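Local coordinates for DUF1902 domain-containing protein (Thermus thermophilus, PDB 1WV8) that is of unknown function but forms a two-chain assembly and belongs to the DUF1902 family, grouped with the Met repressor-like clan, at residues A[3-8]-A[63-68]; A[14-19]-A[28-33]. All blocks are in the same frame, centred on the assembly; numbering follows the deposited sequence.

Interaction 1 of 2, residues A[3-8]-A[63-68]; sequences TLKVQA and RLEATR
Glu65 and Gln7 face each other across parallel strands 3-8 and 63-68, their side chains alongside one another. Followed outward, Glu65 begins with CB 3.9 Å from Val6 O. CG lies anti to the carbonyl carbon (chi1 -57°), a turn that brings the carboxylate back toward strand 3-8. There OE1 meets CB of Lys5 at 3.6 Å and accepts a hydrogen bond from Gln7 NE2 at 3.1 Å; OE1 lies close to the amide plane of Gln7, and NE2 approaches nearly along the C-O axis. OE2 passes across Lys5 CD at 4.1 Å, lies close to the like-charged Glu65 OE2 of the second subunit, and makes a long, weak ion pair with Arg63 of that subunit. With an alanine in place of Gln7, Glu65 OE1 would probably lose this donor and the carboxylate would be freer to turn.

Backbone bonds run from Arg63 N to Leu4 O, Val6 N to Arg63 O, Glu65 N to Val6 O (2.8 Å) and Ala8 N to Glu65 O. Thr3 CG2 lies over one face of the Arg63 guanidinium, 3.8 Å from NE, while the threonine hydroxyl bonds to Glu61. Val6 and Leu64 point to the other face of the sheet, where Val6 CG1 meets Leu64 CD2 at 4.2 Å; that methyl lies 3.5 Å from Ala8 CB, small enough to leave room. Past the last direct bond, a water links Ala8 O and Thr67 N.

Leu4 and Ala8 pack on helix 34-51, Val6 on strand 16-20, and the other edge of 63-68 pairs antiparallel with the second subunit, continuing the sheet.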
loop_
_atom_site.group_PDB
_atom_site.type_symbol
_atom_site.label_atom_id
_atom_site.label_comp_id
_atom_site.label_asym_id
_atom_site.label_seq_id
_atom_site.Cartn_x
_atom_site.Cartn_y
_atom_site.Cartn_z
ATOM N N THR A 3 -8.638 11.506 0.037
ATOM C CA THR A 3 -7.790 10.331 0.179
ATOM C C THR A 3 -6.962 10.426 1.452
ATOM O O THR A 3 -6.227 11.391 1.648
ATOM C CB THR A 3 -6.823 10.202 -0.997
ATOM O OG1 THR A 3 -7.562 9.949 -2.196
ATOM C CG2 THR A 3 -5.832 9.063 -0.755
ATOM N N LEU A 4 -7.109 9.433 2.321
ATOM C CA LEU A 4 -6.366 9.391 3.574
ATOM C C LEU A 4 -5.220 8.401 3.418
ATOM O O LEU A 4 -5.442 7.194 3.283
ATOM C CB LEU A 4 -7.266 8.937 4.721
ATOM C CG LEU A 4 -8.469 9.805 5.084
ATOM C CD1 LEU A 4 -9.365 9.099 6.076
ATOM C CD2 LEU A 4 -7.960 11.114 5.645
ATOM N N LYS A 5 -4.001 8.918 3.433
ATOM C CA LYS A 5 -2.825 8.086 3.289
ATOM C C LYS A 5 -2.427 7.495 4.634
ATOM O O LYS A 5 -2.263 8.215 5.617
ATOM C CB LYS A 5 -1.683 8.920 2.708
ATOM C CG LYS A 5 -2.023 9.545 1.360
ATOM C CD LYS A 5 -0.849 10.333 0.802
ATOM C CE LYS A 5 -1.210 11.010 -0.510
ATOM N NZ LYS A 5 -0.066 11.788 -1.074
ATOM N N VAL A 6 -2.289 6.175 4.667
ATOM C CA VAL A 6 -1.894 5.450 5.870
ATOM C C VAL A 6 -0.708 4.553 5.534
ATOM O O VAL A 6 -0.764 3.758 4.581
ATOM C CB VAL A 6 -3.040 4.560 6.392
ATOM C CG1 VAL A 6 -2.580 3.745 7.611
ATOM C CG2 VAL A 6 -4.232 5.428 6.749
ATOM N N GLN A 7 0.371 4.675 6.302
ATOM C CA GLN A 7 1.531 3.838 6.050
ATOM C C GLN A 7 1.494 2.570 6.887
ATOM O O GLN A 7 1.089 2.587 8.052
ATOM C CB GLN A 7 2.831 4.578 6.339
ATOM C CG GLN A 7 3.160 5.700 5.388
ATOM C CD GLN A 7 2.461 6.987 5.752
ATOM O OE1 GLN A 7 2.554 7.445 6.885
ATOM N NE2 GLN A 7 1.766 7.585 4.788
ATOM N N ALA A 8 1.917 1.471 6.275
ATOM C CA ALA A 8 1.987 0.188 6.957
ATOM C C ALA A 8 3.476 -0.053 7.054
ATOM O O ALA A 8 4.159 -0.144 6.036
ATOM C CB ALA A 8 1.330 -0.907 6.133
ATOM N N ARG A 63 -5.949 4.966 1.499
ATOM C CA ARG A 63 -4.823 4.465 0.699
ATOM C C ARG A 63 -3.732 3.884 1.619
ATOM O O ARG A 63 -2.959 4.622 2.238
ATOM C CB ARG A 63 -4.217 5.576 -0.168
ATOM C CG ARG A 63 -3.112 5.080 -1.111
ATOM C CD ARG A 63 -2.500 6.206 -1.943
ATOM N NE ARG A 63 -3.474 6.885 -2.798
ATOM C CZ ARG A 63 -3.183 7.917 -3.589
ATOM N NH1 ARG A 63 -1.943 8.388 -3.633
ATOM N NH2 ARG A 63 -4.128 8.488 -4.325
ATOM N N LEU A 64 -3.690 2.559 1.728
ATOM C CA LEU A 64 -2.685 1.892 2.551
ATOM C C LEU A 64 -1.409 1.753 1.733
ATOM O O LEU A 64 -1.412 1.138 0.664
ATOM C CB LEU A 64 -3.161 0.511 2.966
ATOM C CG LEU A 64 -2.832 0.015 4.382
ATOM C CD1 LEU A 64 -2.674 -1.493 4.330
ATOM C CD2 LEU A 64 -1.569 0.659 4.925
ATOM N N GLU A 65 -0.320 2.323 2.243
ATOM C CA GLU A 65 0.964 2.298 1.553
ATOM C C GLU A 65 2.018 1.463 2.280
ATOM O O GLU A 65 2.176 1.565 3.495
ATOM C CB GLU A 65 1.477 3.729 1.387
ATOM C CG GLU A 65 0.496 4.645 0.649
ATOM C CD GLU A 65 0.839 6.118 0.799
ATOM O OE1 GLU A 65 0.948 6.578 1.958
ATOM O OE2 GLU A 65 0.992 6.814 -0.234
ATOM N N ALA A 66 2.734 0.637 1.526
ATOM C CA ALA A 66 3.787 -0.202 2.079
ATOM C C ALA A 66 5.005 -0.021 1.198
ATOM O O ALA A 66 4.942 -0.268 -0.014
ATOM C CB ALA A 66 3.361 -1.672 2.088
ATOM N N THR A 67 6.115 0.407 1.797
ATOM C CA THR A 67 7.334 0.632 1.040
ATOM C C THR A 67 8.368 -0.473 1.216
ATOM O O THR A 67 8.516 -1.056 2.293
ATOM C CB THR A 67 7.964 1.998 1.395
ATOM O OG1 THR A 67 7.000 3.042 1.175
ATOM C CG2 THR A 67 9.182 2.267 0.523
ATOM N N ARG A 68 9.070 -0.757 0.123
ATOM C CA ARG A 68 10.101 -1.778 0.085
ATOM C C ARG A 68 11.306 -1.198 -0.644
ATOM O O ARG A 68 11.177 -0.583 -1.704
ATOM C CB ARG A 68 9.598 -3.008 -0.670
ATOM C CG ARG A 68 10.547 -4.192 -0.677
ATOM C CD ARG A 68 9.894 -5.418 -0.050
ATOM N NE ARG A 68 10.571 -6.646 -0.462
ATOM C CZ ARG A 68 10.230 -7.876 -0.058
ATOM N NH1 ARG A 68 9.249 -8.049 0.821
ATOM N NH2 ARG A 68 11.057 -8.887 -0.315
HETATM O O HOH W 1 6.243 0.215 4.516
#

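Interaction 2 of 2, residues A[14-19]-A[28-33]; sequences AGVWVA and ATEAAT
Two backbone hydrogen bonds hold 14-19 to 28-33: Trp17 N to Ala31 O, 2.9 Å and almost straight at 176°, and Ala19 N to Thr29 O at 2.7 Å; a third, from Ala31 N to Trp17 O, is less certain because the oxygen is crowded in the model. Trp17 and Ala31 form an antiparallel hydrogen-bonded pair; Val18 and Glu30 follow as a non-hydrogen-bonded pair and run side by side, Val18 CG2 3.8 Å from Glu30 CB. Val16, two residues earlier, crosses Glu30 obliquely, its CG2 4.0 Å from Glu30 CG; the two valines pack on the aliphatic part of a residue whose carboxylate leads away.

On the opposite face, Trp17 has CG anti to its carbonyl carbon (chi1 -75°), which places CD1 3.9 Å from Ala32 O, at the ring edge. Ala31 shares this face, and Ala19 CB touches Thr29 CG2 at 3.6 Å. Gly15, with its positive phi, suits the G1 bulge it makes with Val16 opposite Asp11. Thr33 is the N-cap of helix 34-51, its OG1 accepting from Glu36 N.

The pairing therefore rests on main-chain polarity, with mainly apolar side-chain contacts: a two-faced hairpin, buried Trp17 on one face and exposed Glu30 on the other.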
loop_
_atom_site.group_PDB
_atom_site.type_symbol
_atom_site.label_atom_id
_atom_site.label_comp_id
_atom_site.label_asym_id
_atom_site.label_seq_id
_atom_site.Cartn_x
_atom_site.Cartn_y
_atom_site.Cartn_z
ATOM N N ALA A 14 8.303 -7.995 16.071
ATOM C CA ALA A 14 6.971 -8.287 16.597
ATOM C C ALA A 14 6.083 -9.056 15.621
ATOM O O ALA A 14 4.955 -9.402 15.959
ATOM C CB ALA A 14 6.277 -6.993 17.013
ATOM N N GLY A 15 6.585 -9.316 14.419
ATOM C CA GLY A 15 5.806 -10.043 13.428
ATOM C C GLY A 15 4.462 -9.415 13.071
ATOM O O GLY A 15 3.450 -10.110 12.997
ATOM N N VAL A 16 4.448 -8.103 12.850
ATOM C CA VAL A 16 3.223 -7.398 12.497
ATOM C C VAL A 16 3.477 -6.122 11.698
ATOM O O VAL A 16 4.570 -5.553 11.748
ATOM C CB VAL A 16 2.421 -6.997 13.747
ATOM C CG1 VAL A 16 1.939 -8.232 14.482
ATOM C CG2 VAL A 16 3.281 -6.137 14.662
ATOM N N TRP A 17 2.461 -5.697 10.949
ATOM C CA TRP A 17 2.516 -4.471 10.158
ATOM C C TRP A 17 1.876 -3.454 11.068
ATOM O O TRP A 17 0.865 -3.746 11.696
ATOM C CB TRP A 17 1.686 -4.595 8.873
ATOM C CG TRP A 17 2.330 -5.424 7.816
ATOM C CD1 TRP A 17 2.153 -6.768 7.588
ATOM C CD2 TRP A 17 3.236 -4.960 6.821
ATOM N NE1 TRP A 17 2.897 -7.158 6.499
ATOM C CE2 TRP A 17 3.572 -6.066 6.014
ATOM C CE3 TRP A 17 3.804 -3.713 6.535
ATOM C CZ2 TRP A 17 4.452 -5.955 4.927
ATOM C CZ3 TRP A 17 4.675 -3.608 5.462
ATOM C CH2 TRP A 17 4.990 -4.724 4.671
ATOM N N VAL A 18 2.446 -2.259 11.133
ATOM C CA VAL A 18 1.930 -1.229 12.022
ATOM C C VAL A 18 1.449 -0.009 11.264
ATOM O O VAL A 18 2.177 0.541 10.453
ATOM C CB VAL A 18 3.028 -0.804 13.026
ATOM C CG1 VAL A 18 2.594 0.429 13.796
ATOM C CG2 VAL A 18 3.315 -1.959 13.967
ATOM N N ALA A 19 0.227 0.420 11.554
ATOM C CA ALA A 19 -0.346 1.563 10.857
ATOM C C ALA A 19 0.148 2.896 11.403
ATOM O O ALA A 19 0.294 3.080 12.611
ATOM C CB ALA A 19 -1.857 1.496 10.934
ATOM N N ALA A 28 -3.609 4.017 16.042
ATOM C CA ALA A 28 -2.670 3.088 16.642
ATOM C C ALA A 28 -3.220 1.692 16.411
ATOM O O ALA A 28 -4.128 1.253 17.117
ATOM C CB ALA A 28 -2.537 3.371 18.131
ATOM N N THR A 29 -2.688 1.000 15.412
ATOM C CA THR A 29 -3.171 -0.344 15.118
ATOM C C THR A 29 -2.208 -1.140 14.246
ATOM O O THR A 29 -1.457 -0.575 13.448
ATOM C CB THR A 29 -4.563 -0.286 14.434
ATOM O OG1 THR A 29 -4.973 -1.610 14.067
ATOM C CG2 THR A 29 -4.521 0.608 13.192
ATOM N N GLU A 30 -2.230 -2.459 14.412
ATOM C CA GLU A 30 -1.362 -3.339 13.640
ATOM C C GLU A 30 -2.080 -4.660 13.396
ATOM O O GLU A 30 -3.147 -4.897 13.951
ATOM C CB GLU A 30 -0.057 -3.617 14.395
ATOM C CG GLU A 30 -0.252 -4.509 15.601
ATOM C CD GLU A 30 -0.402 -3.727 16.883
ATOM O OE1 GLU A 30 -1.084 -2.684 16.876
ATOM O OE2 GLU A 30 0.166 -4.170 17.901
ATOM N N ALA A 31 -1.466 -5.516 12.577
ATOM C CA ALA A 31 -2.021 -6.822 12.235
ATOM C C ALA A 31 -0.940 -7.686 11.595
ATOM O O ALA A 31 -0.027 -7.172 10.946
ATOM C CB ALA A 31 -3.208 -6.652 11.260
ATOM N N ALA A 32 -1.051 -8.996 11.781
ATOM C CA ALA A 32 -0.096 -9.950 11.223
ATOM C C ALA A 32 0.038 -9.872 9.704
ATOM O O ALA A 32 1.099 -10.149 9.162
ATOM C CB ALA A 32 -0.484 -11.369 11.634
ATOM N N THR A 33 -1.032 -9.521 9.002
ATOM C CA THR A 33 -0.949 -9.424 7.542
ATOM C C THR A 33 -1.493 -8.093 7.068
ATOM O O THR A 33 -2.182 -7.402 7.806
ATOM C CB THR A 33 -1.762 -10.521 6.839
ATOM O OG1 THR A 33 -3.159 -10.249 7.005
ATOM C CG2 THR A 33 -1.434 -11.888 7.421
#

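In the fold
Interactions 1 and 2 belong to one mixed sheet, whose strand order is 30-31, 16-20, 3-11, 61-69; their centres lie about 13 Å apart. Strands 3-11 and 16-20 are neighbours, so the two contacts meet directly. The Trp17 ring reaches from interaction 2 into interaction 1, with CZ3 3.5 Å from Ala8 O and 4.1 Å from Ala66 CB, and Ala19 CB lies 4.1 Å from Val6 CG1. Interaction 1 adds the C-terminal strand in parallel, and the sheet then runs on into the second subunit; interaction 2 is a shorter-range pairing. Both reach that subunit: 63-68 by strand pairing, Trp17 and Thr33 by packing on Glu35 of the second subunit.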